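Transcriptional regulator (AraC-type DNA-binding domain-containing proteins) (Chromobacterium violaceum, PDB 3OIO) probably binds specific DNA sequences as an AraC-type transcription factor, this chain being its helix-turn-helix DNA-binding domain. Local coordinates at residues S53-Y56 with L57-L61. Sequence-based numbering, arbitrary orientation.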
ATOM      1  N   SER A  53      -8.983   1.476  -2.663  1.00 15.92           N
ATOM      2  CA  SER A  53      -7.875   2.124  -3.372  1.00 15.88           C
ATOM      3  C   SER A  53      -6.940   2.833  -2.391  1.00 15.48           C
ATOM      4  O   SER A  53      -5.713   2.873  -2.583  1.00 15.96           O
ATOM      5  CB  SER A  53      -8.408   3.105  -4.420  1.00 16.89           C
ATOM      6  OG  SER A  53      -9.174   4.095  -3.783  1.00 19.66           O
ATOM      7  N   LYS A  54      -7.511   3.390  -1.337  1.00 15.43           N
ATOM      8  CA  LYS A  54      -6.680   4.084  -0.340  1.00 16.34           C
ATOM      9  C   LYS A  54      -5.919   3.126   0.549  1.00 15.64           C
ATOM     10  O   LYS A  54      -4.731   3.371   0.854  1.00 15.34           O
ATOM     11  CB  LYS A  54      -7.506   5.091   0.455  1.00 17.56           C
ATOM     12  CG  LYS A  54      -7.903   6.264  -0.455  1.00 21.24           C
ATOM     13  CD  LYS A  54      -8.782   7.283   0.258  1.00 27.38           C
ATOM     14  CE  LYS A  54      -9.203   8.394  -0.723  1.00 32.09           C
ATOM     15  NZ  LYS A  54      -9.987   9.513  -0.083  1.00 36.10           N
ATOM     16  N   TYR A  55      -6.539   1.989   0.893  1.00 14.35           N
ATOM     17  CA  TYR A  55      -5.798   0.975   1.630  1.00 14.57           C
ATOM     18  C   TYR A  55      -4.653   0.432   0.736  1.00 13.56           C
ATOM     19  O   TYR A  55      -3.540   0.181   1.202  1.00 14.31           O
ATOM     20  CB  TYR A  55      -6.734  -0.170   2.097  1.00 14.18           C
ATOM     21  CG  TYR A  55      -5.999  -1.151   2.948  1.00 15.60           C
ATOM     22  CD1 TYR A  55      -5.902  -0.982   4.326  1.00 17.13           C
ATOM     23  CD2 TYR A  55      -5.318  -2.225   2.348  1.00 17.27           C
ATOM     24  CE1 TYR A  55      -5.153  -1.887   5.108  1.00 20.06           C
ATOM     25  CE2 TYR A  55      -4.565  -3.117   3.102  1.00 18.45           C
ATOM     26  CZ  TYR A  55      -4.506  -2.959   4.483  1.00 19.83           C
ATOM     27  OH  TYR A  55      -3.758  -3.841   5.232  1.00 24.68           O
ATOM     28  N   TYR A  56      -4.930   0.251  -0.551  1.00 13.32           N
ATOM     29  CA  TYR A  56      -3.891  -0.253  -1.470  1.00 12.56           C
ATOM     30  C   TYR A  56      -2.689   0.710  -1.521  1.00 12.45           C
ATOM     31  O   TYR A  56      -1.517   0.283  -1.533  1.00 12.01           O
ATOM     32  CB  TYR A  56      -4.495  -0.422  -2.881  1.00 12.97           C
ATOM     33  CG  TYR A  56      -4.024  -1.656  -3.633  1.00 13.02           C
ATOM     34  CD1 TYR A  56      -2.739  -2.213  -3.402  1.00 12.33           C
ATOM     35  CD2 TYR A  56      -4.841  -2.239  -4.614  1.00 13.48           C
ATOM     36  CE1 TYR A  56      -2.320  -3.363  -4.101  1.00 12.71           C
ATOM     37  CE2 TYR A  56      -4.434  -3.379  -5.327  1.00 12.80           C
ATOM     38  CZ  TYR A  56      -3.174  -3.920  -5.086  1.00 12.98           C
ATOM     39  OH  TYR A  56      -2.803  -5.019  -5.813  1.00 14.78           O
ATOM     40  N   LEU A  57      -2.984   1.999  -1.522  1.00 13.45           N
ATOM     41  CA  LEU A  57      -1.921   3.007  -1.461  1.00 13.17           C
ATOM     42  C   LEU A  57      -1.140   2.845  -0.135  1.00 13.20           C
ATOM     43  O   LEU A  57       0.097   2.894  -0.138  1.00 12.89           O
ATOM     44  CB  LEU A  57      -2.504   4.410  -1.555  1.00 14.78           C
ATOM     45  CG  LEU A  57      -1.461   5.546  -1.442  1.00 15.59           C
ATOM     46  CD1 LEU A  57      -0.404   5.476  -2.580  1.00 17.67           C
ATOM     47  CD2 LEU A  57      -2.179   6.952  -1.402  1.00 20.06           C
ATOM     48  N   GLU A  58      -1.847   2.667   0.990  1.00 12.25           N
ATOM     49  CA  GLU A  58      -1.134   2.452   2.259  1.00 13.57           C
ATOM     50  C   GLU A  58      -0.188   1.244   2.181  1.00 12.96           C
ATOM     51  O   GLU A  58       0.927   1.281   2.694  1.00 12.62           O
ATOM     52  CB  GLU A  58      -2.100   2.184   3.416  1.00 13.60           C
ATOM     53  CG  GLU A  58      -3.033   3.312   3.753  1.00 15.67           C
ATOM     54  CD  GLU A  58      -3.929   2.922   4.930  1.00 17.05           C
ATOM     55  OE1 GLU A  58      -3.407   2.443   5.955  1.00 19.00           O
ATOM     56  OE2 GLU A  58      -5.165   3.057   4.818  1.00 22.10           O
ATOM     57  N   LEU A  59      -0.665   0.174   1.563  0.50 12.97           N
ATOM     58  CA  LEU A  59       0.113  -1.045   1.431  0.50 13.40           C
ATOM     59  C   LEU A  59       1.371  -0.785   0.587  0.50 12.62           C
ATOM     60  O   LEU A  59       2.487  -1.161   0.978  0.50 12.65           O
ATOM     61  CB  LEU A  59      -0.800  -2.077   0.785  0.50 13.84           C
ATOM     62  CG  LEU A  59      -0.384  -3.508   0.591  0.50 15.54           C
ATOM     63  CD1 LEU A  59      -1.622  -4.328   0.189  0.50 16.07           C
ATOM     64  CD2 LEU A  59       0.672  -3.509  -0.491  0.50 17.72           C
ATOM     65  N   ARG A  60       1.195  -0.112  -0.552  1.00 12.03           N
ATOM     66  CA  ARG A  60       2.323   0.213  -1.439  1.00 12.31           C
ATOM     67  C   ARG A  60       3.320   1.153  -0.737  1.00 11.52           C
ATOM     68  O   ARG A  60       4.536   0.975  -0.891  1.00 13.07           O
ATOM     69  CB  ARG A  60       1.801   0.834  -2.748  1.00 11.27           C
ATOM     70  CG  ARG A  60       1.068  -0.238  -3.630  1.00 13.81           C
ATOM     71  CD  ARG A  60       0.130   0.359  -4.736  1.00 15.54           C
ATOM     72  NE  ARG A  60       0.837   1.492  -5.322  1.00 17.20           N
ATOM     73  CZ  ARG A  60       0.310   2.666  -5.620  1.00 17.84           C
ATOM     74  NH1 ARG A  60       1.140   3.657  -6.017  1.00 17.81           N
ATOM     75  NH2 ARG A  60      -1.025   2.844  -5.528  1.00 17.01           N
ATOM     76  N   LEU A  61       2.809   2.110   0.049  1.00 11.11           N
ATOM     77  CA  LEU A  61       3.683   3.008   0.827  1.00 11.51           C
ATOM     78  C   LEU A  61       4.468   2.251   1.910  1.00 11.17           C
ATOM     79  O   LEU A  61       5.650   2.568   2.159  1.00 12.57           O
ATOM     80  CB  LEU A  61       2.863   4.125   1.487  1.00 10.49           C
ATOM     81  CG  LEU A  61       2.433   5.183   0.442  1.00 12.11           C
ATOM     82  CD1 LEU A  61       1.388   6.111   1.097  1.00 14.89           C
ATOM     83  CD2 LEU A  61       3.615   6.023  -0.203  1.00 15.85           C
TER
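Arg60 lays its aliphatic part against Tyr56, one turn earlier: CG sits 3.4 Å from Tyr56 O, and CD comes within 4.1 Å of Tyr56 CD1, the two side chains crossing at about a right angle. Beneath them the backbone is regular alpha helix, as successive i to i+4 bonds demonstrate; Arg60 N donates to Tyr56 O at 2.9 Å with an N-H...O angle of 165°. Tyr56 is buried, and its OH is hydrogen-bonded to both Asn19 O and Leu24 N, which satisfy this polar atom and fix the position of the hydroxyl end. Leu59 CD1 approaches both tyrosine rings loosely, but in one of two modelled conformers, so that contact is doubtful.

The side bearing Lys54 and Glu58 is looser. Lys54 is exposed, its side chain no nearer than 5.4 Å to 57-61. Glu58 has CG anti to the carbonyl carbon (chi1 -63°), and its extended chain runs back over Lys54 O, yet OE2 stays 4.1 Å from Tyr55 CD1.

All this belongs to helix 52-70, the long helix linking the two halves of an AraC-type DNA-binding domain. Tyr55, Tyr56 and Leu59 pack on helix 7-17, while Arg60 NE is hydrogen-bonded to Cys82 O, its guanidinium makes a cation-pi contact with Phe84, and Glu58 and Leu61 meet helix 87-98.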